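Fructose-1,6-bisphosphatase (Pyrococcus furiosus, PDB 1XI6) hydrolyses fructose 1,6-bisphosphate to fructose 6-phosphate and phosphate with the help of magnesium, and acts weakly on inositol 1-phosphate and some other phosphate esters. Local coordinates at residues 84-89 and 113-118; 88-93 and 233-238. All coordinates share one frame; numbering follows the deposited sequence.

Interaction 1. Residues 84-89 and 113-118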
# COMPACT_ATOMS: atom_id res chain seq x y z
N GLU A 84 -22.95 -5.95 5.19
CA GLU A 84 -23.85 -4.86 4.84
C GLU A 84 -23.53 -3.62 5.67
O GLU A 84 -24.44 -2.91 6.13
N SER A 85 -22.24 -3.37 5.88
CA SER A 85 -21.78 -2.27 6.71
C SER A 85 -21.50 -1.05 5.88
O SER A 85 -21.05 -1.17 4.74
CB SER A 85 -20.51 -2.65 7.48
OG SER A 85 -20.08 -1.58 8.32
N GLU A 86 -21.76 0.12 6.46
CA GLU A 86 -21.47 1.42 5.83
C GLU A 86 -19.98 1.58 5.52
O GLU A 86 -19.60 2.28 4.57
CB GLU A 86 -21.93 2.56 6.74
CG GLU A 86 -21.95 3.94 6.08
CD GLU A 86 -22.20 5.07 7.07
OE1 GLU A 86 -22.65 4.81 8.21
OE2 GLU A 86 -21.94 6.23 6.69
N TYR A 87 -19.14 0.92 6.33
CA TYR A 87 -17.70 1.03 6.25
C TYR A 87 -17.01 -0.19 5.66
O TYR A 87 -17.37 -1.34 5.94
CB TYR A 87 -17.13 1.31 7.63
CG TYR A 87 -17.57 2.62 8.25
CD1 TYR A 87 -18.50 2.64 9.29
CD2 TYR A 87 -17.02 3.84 7.83
CE1 TYR A 87 -18.90 3.83 9.88
CE2 TYR A 87 -17.41 5.05 8.41
CZ TYR A 87 -18.36 5.04 9.44
OH TYR A 87 -18.76 6.22 10.04
N THR A 88 -15.99 0.06 4.84
CA THR A 88 -15.20 -1.01 4.23
C THR A 88 -13.72 -0.78 4.52
O THR A 88 -13.19 0.30 4.27
CB THR A 88 -15.45 -1.10 2.70
OG1 THR A 88 -16.85 -1.24 2.46
CG2 THR A 88 -14.72 -2.28 2.08
N VAL A 89 -13.07 -1.82 5.05
CA VAL A 89 -11.63 -1.80 5.31
C VAL A 89 -10.91 -2.72 4.32
O VAL A 89 -11.15 -3.92 4.29
CB VAL A 89 -11.31 -2.23 6.77
CG1 VAL A 89 -9.85 -1.99 7.08
CG2 VAL A 89 -12.15 -1.46 7.76
N VAL A 113 -9.57 2.70 4.76
CA VAL A 113 -10.91 2.75 5.38
C VAL A 113 -11.85 3.64 4.57
O VAL A 113 -11.61 4.84 4.40
CB VAL A 113 -10.85 3.27 6.84
CG1 VAL A 113 -12.25 3.50 7.41
CG2 VAL A 113 -10.07 2.31 7.72
N PHE A 114 -12.92 3.03 4.08
CA PHE A 114 -13.92 3.75 3.30
C PHE A 114 -15.22 3.90 4.08
O PHE A 114 -15.65 2.99 4.79
CB PHE A 114 -14.20 3.02 1.98
CG PHE A 114 -13.02 2.96 1.06
CD1 PHE A 114 -12.01 2.00 1.26
CD2 PHE A 114 -12.91 3.83 -0.01
CE1 PHE A 114 -10.91 1.94 0.40
CE2 PHE A 114 -11.81 3.77 -0.88
CZ PHE A 114 -10.81 2.82 -0.67
N LYS A 115 -15.81 5.09 3.95
CA LYS A 115 -17.18 5.33 4.38
C LYS A 115 -18.01 5.34 3.11
O LYS A 115 -18.00 6.31 2.35
CB LYS A 115 -17.30 6.66 5.11
CG LYS A 115 -18.67 6.91 5.68
CD LYS A 115 -18.74 8.25 6.38
CE LYS A 115 -19.73 8.19 7.53
NZ LYS A 115 -20.43 9.49 7.71
N LYS A 116 -18.72 4.23 2.87
CA LYS A 116 -19.44 4.00 1.61
C LYS A 116 -18.44 3.89 0.46
O LYS A 116 -17.70 2.90 0.40
CB LYS A 116 -20.55 5.06 1.37
CG LYS A 116 -21.75 4.95 2.33
CD LYS A 116 -22.77 6.08 2.16
CE LYS A 116 -22.53 7.25 3.13
NZ LYS A 116 -23.45 8.41 2.89
N ASP A 117 -18.38 4.88 -0.42
CA ASP A 117 -17.46 4.81 -1.57
C ASP A 117 -16.32 5.84 -1.54
O ASP A 117 -15.40 5.79 -2.37
CB ASP A 117 -18.24 4.86 -2.90
CG ASP A 117 -18.53 3.46 -3.49
OD1 ASP A 117 -18.64 2.47 -2.72
OD2 ASP A 117 -18.64 3.33 -4.73
N LYS A 118 -16.38 6.76 -0.59
CA LYS A 118 -15.29 7.72 -0.40
C LYS A 118 -14.30 7.15 0.61
O LYS A 118 -14.71 6.66 1.68
CB LYS A 118 -15.82 9.08 0.06
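Tyr-87, Thr-88 and Val-89 pair antiparallel with Lys-115, Phe-114 and Val-113, joining strands 87-92 and 108-115 in the large mixed beta-sheet of this inositol monophosphatase-type fold. Thr-88 and Phe-114 form the hydrogen-bonded pair. Phe-114 N donates to Thr-88 O at 2.7 Å. Thr-88 N donates to Phe-114 O at 3.0 Å. Beyond the strand pairs, Lys-116 N reaches Glu-86 O at 2.7 Å. The flanking residues turn their backbone polar groups outward: Tyr-87 bonds to the backbone of Asn-72, Val-89 to those of Asn-72 and Val-74, and Val-113 bonds to strand 118-126. Thr-88 OG1 is hydrogen-bonded to the side-chain ND2 of Asn-72. A type II' turn from Lys-115 to Lys-118 leads into strand 118-126, and Lys-115 N bonds back to Lys-118 O at 3.0 Å.

Tyr-87 and Lys-115 lie side by side on one face of the sheet. CG of Tyr-87 is anti to its carbonyl carbon (chi1 -63°), which brings the ring alongside the lysine stem, with CE2 3.5 Å from Lys-115 CG. The aliphatic chain meets the ring obliquely. With an alanine in place of Tyr-87, the Lys-115 methylenes would probably lose the ring beside them and the lysine chain would be freer to turn. On the same face, Val-89 CG2 meets Val-113 CG2 at 4.3 Å. On the other face, the Phe-114 ring turns an edge to Thr-88 O. At the exposed end, Glu-86 runs alongside Lys-115. Its OE2 forms a long salt bridge, 3.7 Å, to Lys-115 NZ.

Interaction 2. Residues 88-93 and 233-238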
# COMPACT_ATOMS: atom_id res chain seq x y z
N THR A 88 -15.99 0.06 4.84
CA THR A 88 -15.20 -1.01 4.23
C THR A 88 -13.72 -0.78 4.52
O THR A 88 -13.19 0.30 4.27
CB THR A 88 -15.45 -1.10 2.70
OG1 THR A 88 -16.85 -1.24 2.46
CG2 THR A 88 -14.72 -2.28 2.08
N VAL A 89 -13.07 -1.82 5.05
CA VAL A 89 -11.63 -1.80 5.31
C VAL A 89 -10.91 -2.72 4.32
O VAL A 89 -11.15 -3.92 4.29
CB VAL A 89 -11.31 -2.23 6.77
CG1 VAL A 89 -9.85 -1.99 7.08
CG2 VAL A 89 -12.15 -1.46 7.76
N ILE A 90 -10.05 -2.13 3.50
CA ILE A 90 -9.12 -2.93 2.69
C ILE A 90 -7.83 -3.15 3.48
O ILE A 90 -7.18 -2.20 3.92
CB ILE A 90 -8.81 -2.31 1.32
CG1 ILE A 90 -10.11 -1.90 0.62
CG2 ILE A 90 -7.96 -3.28 0.48
CD1 ILE A 90 -9.96 -1.37 -0.80
N VAL A 91 -7.49 -4.41 3.64
CA VAL A 91 -6.40 -4.85 4.49
C VAL A 91 -5.29 -5.49 3.66
O VAL A 91 -5.52 -6.47 2.94
CB VAL A 91 -6.92 -5.87 5.54
CG1 VAL A 91 -5.77 -6.52 6.32
CG2 VAL A 91 -7.90 -5.22 6.48
N ASP A 92 -4.08 -4.94 3.74
CA ASP A 92 -2.90 -5.68 3.31
C ASP A 92 -2.08 -6.00 4.56
O ASP A 92 -1.40 -5.12 5.09
CB ASP A 92 -2.08 -4.94 2.25
CG ASP A 92 -1.09 -5.85 1.50
OD1 ASP A 92 -0.83 -7.00 1.94
OD2 ASP A 92 -0.56 -5.41 0.45
N PRO A 93 -2.16 -7.25 5.04
CA PRO A 93 -1.50 -7.61 6.30
C PRO A 93 0.03 -7.65 6.21
O PRO A 93 0.69 -7.37 7.21
CB PRO A 93 -2.07 -8.99 6.62
CG PRO A 93 -2.50 -9.55 5.30
CD PRO A 93 -2.89 -8.39 4.44
N ILE A 233 -6.90 6.09 -11.84
CA ILE A 233 -7.06 4.78 -11.24
C ILE A 233 -8.28 4.87 -10.33
O ILE A 233 -8.43 5.86 -9.59
CB ILE A 233 -5.77 4.37 -10.48
CG1 ILE A 233 -4.85 3.55 -11.39
CG2 ILE A 233 -6.05 3.55 -9.23
N ASP A 234 -9.16 3.87 -10.41
CA ASP A 234 -10.27 3.75 -9.44
C ASP A 234 -10.13 2.47 -8.61
O ASP A 234 -9.85 1.39 -9.14
CB ASP A 234 -11.66 3.82 -10.12
CG ASP A 234 -11.75 2.95 -11.37
OD2 ASP A 234 -12.12 1.77 -11.23
N ILE A 235 -10.33 2.63 -7.30
CA ILE A 235 -10.15 1.53 -6.33
C ILE A 235 -11.42 0.67 -6.14
O ILE A 235 -12.34 1.04 -5.39
CB ILE A 235 -9.66 2.08 -4.94
CG1 ILE A 235 -8.40 2.96 -5.09
CG2 ILE A 235 -9.43 0.93 -3.95
CD1 ILE A 235 -7.19 2.26 -5.77
N SER A 236 -11.46 -0.48 -6.82
CA SER A 236 -12.53 -1.49 -6.62
C SER A 236 -12.46 -2.14 -5.24
O SER A 236 -11.37 -2.30 -4.68
CB SER A 236 -12.47 -2.59 -7.68
OG SER A 236 -12.81 -2.12 -8.98
N PHE A 237 -13.62 -2.51 -4.69
CA PHE A 237 -13.66 -3.21 -3.40
C PHE A 237 -13.50 -4.73 -3.56
O PHE A 237 -14.19 -5.51 -2.87
CB PHE A 237 -14.95 -2.87 -2.63
CG PHE A 237 -15.00 -1.46 -2.05
CD1 PHE A 237 -16.20 -0.98 -1.52
CD2 PHE A 237 -13.88 -0.63 -2.02
CE1 PHE A 237 -16.28 0.31 -0.97
CE2 PHE A 237 -13.95 0.66 -1.47
CZ PHE A 237 -15.15 1.13 -0.95
N ASN A 238 -12.60 -5.17 -4.44
CA ASN A 238 -12.32 -6.61 -4.59
C ASN A 238 -10.83 -6.98 -4.39
O ASN A 238 -9.98 -6.10 -4.28
CB ASN A 238 -12.87 -7.15 -5.92
CG ASN A 238 -12.17 -6.53 -7.14
OD1 ASN A 238 -10.98 -6.76 -7.39
ND2 ASN A 238 -12.93 -5.74 -7.91
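Strand 87-92 carries Asp-92, a probable magnesium ligand by similarity, and meets the loop 233-238 through Thr-88 and Ile-90. The contact is apolar, with no hydrogen bond between the two segments. Phe-237 takes the methyl of Thr-88 over one ring face. Thr-88 CG2 lies 4.2 Å from the Phe-237 ring centroid, 13° off the normal, in a CH-pi contact offset toward the rim. Two residues further along the strand, Ile-90 points the same way. Its CG1 is anti to the carbonyl carbon (chi1 -49°) and the chain then runs extended, so CD1 reaches into the loop. There CD1 touches CG2 of Ile-235 at 3.9 Å. It also meets Phe-237 CD2 at 4.2 Å, with the two side chains crossing at about a right angle.

Ile-90 and Ile-235 both rest on Ala-212 of helix 208-219 as well. Ser-236 turns away from the strand, and its OG bonds to Asp-241. Asp-210, near the start of that helix, comes close to Asp-92, consistent with a shared metal site. Strand, loop and helix 208-219 come together here in the layered alpha/beta fold of the inositol monophosphatase superfamily, in which helices pack between two sheets.

How the interactions relate
The centres of interactions 1 and 2 lie about 10 Å apart, and both start from strand 87-92, sharing Thr-88 and Val-89. Along the chain, residues 84-93 come first, then 113-118, and 233-238 follows much later. Interaction 1 joins neighbouring strands within the large sheet. Interaction 2 brings a distant loop, between strands 224-226 and 243-248 of the smaller sheet, against the same strand. Phe-114 links the two: its ring packs edge-to-face with Phe-237 and touches CD1 of Ile-90. One strand is thus held in its sheet and covered on one face as it runs toward Asp-92 and the probable metal site.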